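Local coordinates for cellulose-binding protein (Saccharophagus degradans, PDB 2YHG), which probably binds polysaccharides and may hydrolyse glycosidic bonds, this part of the longer chain pairing a nucleoside hydrolase-like domain with a C-terminal beta domain, at residues Gly265-Arg270 with Tyr427-Val432; Lys305-Ala310 with Ser377-Ala382. All blocks are in the same frame, centred on the assembly; numbering follows the deposited sequence.

Interaction 1 of 2, residues Gly265-Arg270 with Tyr427-Val432; sequences GGWGGR and YAYRRV
Trp267 and Tyr429 join a glycine-rich loop to an extended strand. In Gly265-Arg270 the chain reverses through a type I beta turn from Gly266 to Gly269, closed by Gly269 N to Gly266 O at 2.9 Å, whereas Tyr427-Val432 runs as a beta strand from which Tyr429 and Arg431, two residues apart, both direct their CB atoms toward the loop.

The indole NE1 of Trp267 donates to Tyr429 OH over 3.0 Å, with an N-H...O angle of 155°, and the phenol oxygen lies practically in the indole plane. The two side chains cross at about a right angle, bringing Trp267 CZ2 within 3.9 Å of Tyr429 CE2, so that the polar bond is flanked by carbon contact. Ala310 and Ile311 of helix 308-323 pack against Trp267 as well.

This is a domain interface: the loop belongs to the nucleoside hydrolase-like domain, and the strand is an inner member of the four-stranded mixed sheet of the C-terminal domain, between strands 347-351 and 411-420.

Further along that strand, Arg431 extends with CG anti to its backbone N (chi1 -172°) and then bends at chi3, placing NH2 3.0 Å from Gly265 O, which lies near the guanidinium plane. NE of the same group is hydrogen-bonded to Leu256 O, and NH1 to Met264 O and His413 ND1; the planar head is thereby fixed among carbonyls of the first domain and a histidine of its own sheet.

Interaction 2 of 2, residues Lys305-Ala310 with Ser377-Ala382; sequences KRWSTA and SHYGEA. With MG (magnesium ion), chain E; EDO (1,2-ethanediol), chain K.
Between the 3-10 turn leading into helix 308-323 and the end of an outermost strand of the C-terminal sheet, a partly buried contact is carried by Arg306 and Trp307 on one side and Tyr379 and Glu381 on the other. Its charged part is a salt bridge, Arg306 NH1 donating to Glu381 OE2 at 3.0 Å with an N-H...O angle of 164°. The oxygen sits at the guanidinium edge, but the arginine meets it from above the carboxylate plane, the two flat groups being inclined by 64°. Water 1 accepts from Arg306 NH2 and donates to Glu381 OE1, giving the ion pair a second bridge.

Tyr379 packs against both of these side chains of the 305-310 segment. Its CE1 lies over one face of the guanidinium, 3.8 Å from Arg306 NH1, while on the other side of the phenol CE2 approaches Trp307 CZ2 at 3.9 Å, at the indole edge. CG of Tyr379 is anti to the backbone N (chi1 -160°), which carries the ring across to the helix side. Its hydroxyl is buried and has no polar partner in the model.

The strand ends in an inverse gamma turn centred on Tyr379, after which the chain winds back so that Ala382 CB covers one face of the phenol. The opposite face is taken by C2 of a 1,2-ethanediol, probably from the crystallisation liquor, which Arg306 NH2 holds through O1 and which shares a hydrogen bond between its O2 and Ser377 OG. At the last residue of the turn, Gly380 O binds a magnesium ion at 2.3 Å, a site completed within the protein by Asp383 and Tyr385.

Interactions 1 and 2 are neighbouring parts of one packed region against the C-terminal sheet, their centres about 7 Å apart, and along the chain interaction 2 is nested inside the loop closed by interaction 1. They touch directly: Gly266 O lies 3.0 Å from Trp307 NE1, Gly265 CA is 3.5 Å from Tyr379 OH, and Trp267 CD1 comes within 3.5 Å of Trp307 CB, the two indole planes inclined at about 40°. Arg431 also packs on Tyr379 and Ala382, and Arg270 on Glu381. Metal sites border both contacts: Gly266 shares a magnesium ion with Ser303, while Gly380 belongs to a separate magnesium site on the C-terminal side.

Interaction 1 of 2, residues Gly265-Arg270 with Tyr427-Val432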
loop_
_atom_site.group_PDB
_atom_site.type_symbol
_atom_site.label_atom_id
_atom_site.label_comp_id
_atom_site.label_asym_id
_atom_site.label_seq_id
_atom_site.Cartn_x
_atom_site.Cartn_y
_atom_site.Cartn_z
ATOM N N GLY A 265 0.889 0.288 11.356
ATOM C CA GLY A 265 1.942 -0.588 10.862
ATOM C C GLY A 265 1.406 -1.654 9.928
ATOM O O GLY A 265 0.247 -2.068 10.008
ATOM N N GLY A 266 2.259 -2.066 8.995
ATOM C CA GLY A 266 1.893 -3.000 7.959
ATOM C C GLY A 266 2.953 -2.972 6.896
ATOM O O GLY A 266 4.041 -2.453 7.108
ATOM N N TRP A 267 2.677 -3.585 5.758
ATOM C CA TRP A 267 3.709 -3.783 4.752
ATOM C C TRP A 267 4.192 -2.499 4.091
ATOM O O TRP A 267 5.227 -2.531 3.414
ATOM C CB TRP A 267 3.237 -4.756 3.701
ATOM C CG TRP A 267 3.062 -6.186 4.055
ATOM C CD1 TRP A 267 3.107 -6.772 5.285
ATOM C CD2 TRP A 267 2.831 -7.222 3.104
ATOM N NE1 TRP A 267 2.935 -8.139 5.148
ATOM C CE2 TRP A 267 2.776 -8.432 3.813
ATOM C CE3 TRP A 267 2.693 -7.241 1.713
ATOM C CZ2 TRP A 267 2.588 -9.659 3.191
ATOM C CZ3 TRP A 267 2.524 -8.459 1.091
ATOM C CH2 TRP A 267 2.487 -9.662 1.826
ATOM N N GLY A 268 3.481 -1.389 4.251
ATOM C CA GLY A 268 3.981 -0.098 3.811
ATOM C C GLY A 268 4.666 0.721 4.887
ATOM O O GLY A 268 5.025 1.882 4.643
ATOM N N GLY A 269 4.860 0.138 6.062
ATOM C CA GLY A 269 5.476 0.822 7.181
ATOM C C GLY A 269 4.496 1.344 8.202
ATOM O O GLY A 269 3.269 1.180 8.098
ATOM N N ARG A 270 5.062 1.988 9.217
ATOM C CA ARG A 270 4.323 2.502 10.382
ATOM C C ARG A 270 4.674 3.973 10.560
ATOM O O ARG A 270 5.850 4.327 10.508
ATOM C CB ARG A 270 4.702 1.706 11.641
ATOM C CG ARG A 270 3.857 2.054 12.822
ATOM C CD ARG A 270 4.101 1.122 13.999
ATOM N NE ARG A 270 5.524 1.059 14.406
ATOM C CZ ARG A 270 6.146 1.998 15.117
ATOM N NH1 ARG A 270 5.480 3.038 15.560
ATOM N NH2 ARG A 270 7.438 1.890 15.367
ATOM N N TYR A 427 1.383 -16.261 3.860
ATOM C CA TYR A 427 0.934 -15.677 5.117
ATOM C C TYR A 427 -0.403 -14.990 4.952
ATOM O O TYR A 427 -0.749 -14.493 3.880
ATOM C CB TYR A 427 1.969 -14.679 5.637
ATOM C CG TYR A 427 3.291 -15.309 6.036
ATOM C CD1 TYR A 427 4.227 -15.747 5.081
ATOM C CD2 TYR A 427 3.622 -15.476 7.358
ATOM C CE1 TYR A 427 5.425 -16.313 5.469
ATOM C CE2 TYR A 427 4.799 -16.048 7.749
ATOM C CZ TYR A 427 5.733 -16.400 6.809
ATOM O OH TYR A 427 6.900 -17.015 7.224
ATOM N N ALA A 428 -1.117 -14.881 6.061
ATOM C CA ALA A 428 -2.302 -14.040 6.143
ATOM C C ALA A 428 -2.425 -13.497 7.556
ATOM O O ALA A 428 -1.764 -13.981 8.478
ATOM C CB ALA A 428 -3.564 -14.801 5.754
ATOM N N TYR A 429 -3.230 -12.454 7.710
ATOM C CA TYR A 429 -3.266 -11.686 8.949
ATOM C C TYR A 429 -4.675 -11.395 9.383
ATOM O O TYR A 429 -5.539 -11.100 8.565
ATOM C CB TYR A 429 -2.571 -10.335 8.731
ATOM C CG TYR A 429 -1.157 -10.443 8.226
ATOM C CD1 TYR A 429 -0.126 -10.797 9.057
ATOM C CD2 TYR A 429 -0.862 -10.260 6.872
ATOM C CE1 TYR A 429 1.166 -10.916 8.570
ATOM C CE2 TYR A 429 0.421 -10.334 6.390
ATOM C CZ TYR A 429 1.426 -10.658 7.246
ATOM O OH TYR A 429 2.724 -10.694 6.755
ATOM N N ARG A 430 -4.864 -11.313 10.704
ATOM C CA ARG A 430 -6.017 -10.642 11.282
ATOM C C ARG A 430 -5.591 -9.878 12.525
ATOM O O ARG A 430 -5.175 -10.483 13.508
ATOM C CB ARG A 430 -7.142 -11.602 11.654
ATOM C CG ARG A 430 -8.336 -10.895 12.302
ATOM C CD ARG A 430 -9.140 -10.104 11.273
ATOM N NE ARG A 430 -9.691 -11.006 10.254
ATOM C CZ ARG A 430 -10.661 -11.898 10.476
ATOM N NH1 ARG A 430 -11.406 -11.828 11.563
ATOM N NH2 ARG A 430 -10.966 -12.811 9.568
ATOM N N ARG A 431 -5.705 -8.562 12.493
ATOM C CA ARG A 431 -5.546 -7.739 13.655
ATOM C C ARG A 431 -6.846 -7.621 14.409
ATOM O O ARG A 431 -7.890 -7.376 13.832
ATOM C CB ARG A 431 -5.028 -6.344 13.269
ATOM C CG ARG A 431 -4.648 -5.502 14.494
ATOM C CD ARG A 431 -4.293 -4.067 14.133
ATOM N NE ARG A 431 -3.202 -4.040 13.167
ATOM C CZ ARG A 431 -2.082 -3.327 13.231
ATOM N NH1 ARG A 431 -1.777 -2.583 14.267
ATOM N NH2 ARG A 431 -1.274 -3.374 12.190
ATOM N N VAL A 432 -6.750 -7.792 15.724
ATOM C CA VAL A 432 -7.830 -7.576 16.663
ATOM C C VAL A 432 -7.460 -6.379 17.525
ATOM O O VAL A 432 -6.492 -6.428 18.289
ATOM C CB VAL A 432 -8.089 -8.805 17.535
ATOM C CG1 VAL A 432 -9.324 -8.572 18.390
ATOM C CG2 VAL A 432 -8.290 -10.050 16.665
#

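Interaction 2 of 2, residues Lys305-Ala310 with Ser377-Ala382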
loop_
_atom_site.group_PDB
_atom_site.type_symbol
_atom_site.label_atom_id
_atom_site.label_comp_id
_atom_site.label_asym_id
_atom_site.label_seq_id
_atom_site.Cartn_x
_atom_site.Cartn_y
_atom_site.Cartn_z
ATOM N N LYS A 305 10.884 -4.108 6.933
ATOM C CA LYS A 305 11.682 -5.316 6.943
ATOM C C LYS A 305 11.122 -6.431 7.805
ATOM O O LYS A 305 11.281 -7.610 7.481
ATOM C CB LYS A 305 13.118 -4.952 7.310
ATOM C CG LYS A 305 14.070 -6.132 7.295
ATOM N N ARG A 306 10.464 -6.093 8.905
ATOM C CA ARG A 306 9.870 -7.123 9.726
ATOM C C ARG A 306 8.894 -8.009 8.961
ATOM O O ARG A 306 8.689 -9.152 9.366
ATOM C CB ARG A 306 9.224 -6.488 10.942
ATOM C CG ARG A 306 8.026 -5.620 10.612
ATOM C CD ARG A 306 7.480 -4.902 11.827
ATOM N NE ARG A 306 7.100 -5.847 12.849
ATOM C CZ ARG A 306 7.066 -5.581 14.149
ATOM N NH1 ARG A 306 7.227 -4.351 14.603
ATOM N NH2 ARG A 306 6.779 -6.547 14.999
ATOM N N TRP A 307 8.311 -7.506 7.882
ATOM C CA TRP A 307 7.355 -8.233 7.078
ATOM C C TRP A 307 7.976 -8.929 5.853
ATOM O O TRP A 307 7.271 -9.539 5.082
ATOM C CB TRP A 307 6.283 -7.263 6.573
ATOM C CG TRP A 307 5.647 -6.417 7.653
ATOM C CD1 TRP A 307 5.834 -5.084 7.834
ATOM C CD2 TRP A 307 4.752 -6.835 8.698
ATOM N NE1 TRP A 307 5.141 -4.641 8.924
ATOM C CE2 TRP A 307 4.472 -5.700 9.482
ATOM C CE3 TRP A 307 4.182 -8.059 9.052
ATOM C CZ2 TRP A 307 3.608 -5.740 10.566
ATOM C CZ3 TRP A 307 3.319 -8.090 10.127
ATOM C CH2 TRP A 307 3.060 -6.944 10.882
ATOM N N SER A 308 9.284 -8.803 5.667
ATOM C CA SER A 308 9.943 -9.162 4.420
ATOM C C SER A 308 9.685 -10.601 3.987
ATOM O O SER A 308 9.508 -10.858 2.805
ATOM C CB SER A 308 11.459 -8.902 4.498
ATOM O OG SER A 308 11.760 -7.539 4.192
ATOM N N THR A 309 9.744 -11.563 4.911
ATOM C CA THR A 309 9.570 -12.948 4.471
ATOM C C THR A 309 8.217 -13.113 3.799
ATOM O O THR A 309 8.097 -13.771 2.743
ATOM C CB THR A 309 9.746 -13.917 5.619
ATOM O OG1 THR A 309 11.089 -13.816 6.076
ATOM C CG2 THR A 309 9.464 -15.355 5.175
ATOM N N ALA A 310 7.165 -12.588 4.435
ATOM C CA ALA A 310 5.830 -12.685 3.873
ATOM C C ALA A 310 5.747 -11.982 2.520
ATOM O O ALA A 310 5.137 -12.471 1.583
ATOM C CB ALA A 310 4.795 -12.148 4.840
ATOM N N SER A 377 0.494 -12.305 18.431
ATOM C CA SER A 377 1.437 -11.377 18.990
ATOM C C SER A 377 0.771 -10.094 19.449
ATOM O O SER A 377 -0.301 -9.720 18.974
ATOM C CB SER A 377 2.540 -11.059 17.966
ATOM O OG SER A 377 1.980 -10.456 16.830
ATOM N N HIS A 378 1.374 -9.443 20.434
ATOM C CA HIS A 378 0.974 -8.111 20.856
ATOM C C HIS A 378 1.736 -7.066 20.058
ATOM O O HIS A 378 2.975 -6.954 20.179
ATOM C CB HIS A 378 1.277 -7.922 22.352
ATOM C CG HIS A 378 0.956 -6.548 22.819
ATOM N ND1 HIS A 378 1.692 -5.892 23.777
ATOM C CD2 HIS A 378 -0.019 -5.685 22.439
ATOM C CE1 HIS A 378 1.222 -4.667 23.914
ATOM N NE2 HIS A 378 0.187 -4.506 23.102
ATOM N N TYR A 379 1.030 -6.299 19.242
ATOM C CA TYR A 379 1.683 -5.267 18.399
ATOM C C TYR A 379 1.730 -3.970 19.180
ATOM O O TYR A 379 1.048 -2.979 18.911
ATOM C CB TYR A 379 0.905 -5.145 17.090
ATOM C CG TYR A 379 1.683 -4.509 15.949
ATOM C CD1 TYR A 379 2.899 -3.862 16.132
ATOM C CD2 TYR A 379 1.198 -4.574 14.676
ATOM C CE1 TYR A 379 3.589 -3.325 15.075
ATOM C CE2 TYR A 379 1.884 -4.064 13.604
ATOM C CZ TYR A 379 3.080 -3.418 13.805
ATOM O OH TYR A 379 3.731 -2.892 12.715
ATOM N N GLY A 380 2.585 -3.974 20.204
ATOM C CA GLY A 380 2.635 -2.872 21.160
ATOM C C GLY A 380 3.119 -1.545 20.594
ATOM O O GLY A 380 2.764 -0.492 21.076
ATOM N N GLU A 381 3.856 -1.592 19.495
ATOM C CA GLU A 381 4.298 -0.365 18.828
ATOM C C GLU A 381 3.094 0.420 18.306
ATOM O O GLU A 381 3.198 1.634 18.120
ATOM C CB GLU A 381 5.225 -0.683 17.661
ATOM C CG GLU A 381 6.519 -1.334 18.051
ATOM C CD GLU A 381 6.472 -2.845 17.846
ATOM O OE1 GLU A 381 5.453 -3.489 18.178
ATOM O OE2 GLU A 381 7.500 -3.394 17.434
ATOM N N ALA A 382 2.012 -0.269 17.967
ATOM C CA ALA A 382 0.899 0.321 17.264
ATOM C C ALA A 382 -0.219 0.807 18.190
ATOM O O ALA A 382 -1.069 1.588 17.769
ATOM C CB ALA A 382 0.319 -0.680 16.288
HETATM MG MG MG E . 1.610 0.290 22.959
HETATM C C1 EDO K . 3.890 -8.872 14.565
HETATM O O1 EDO K . 5.271 -9.078 14.882
HETATM C C2 EDO K . 3.297 -7.641 15.233
HETATM O O2 EDO K . 3.255 -7.836 16.640
HETATM O O HOH W 1 5.375 -6.251 17.520
HETATM O O HOH W 2 3.147 2.001 23.306
#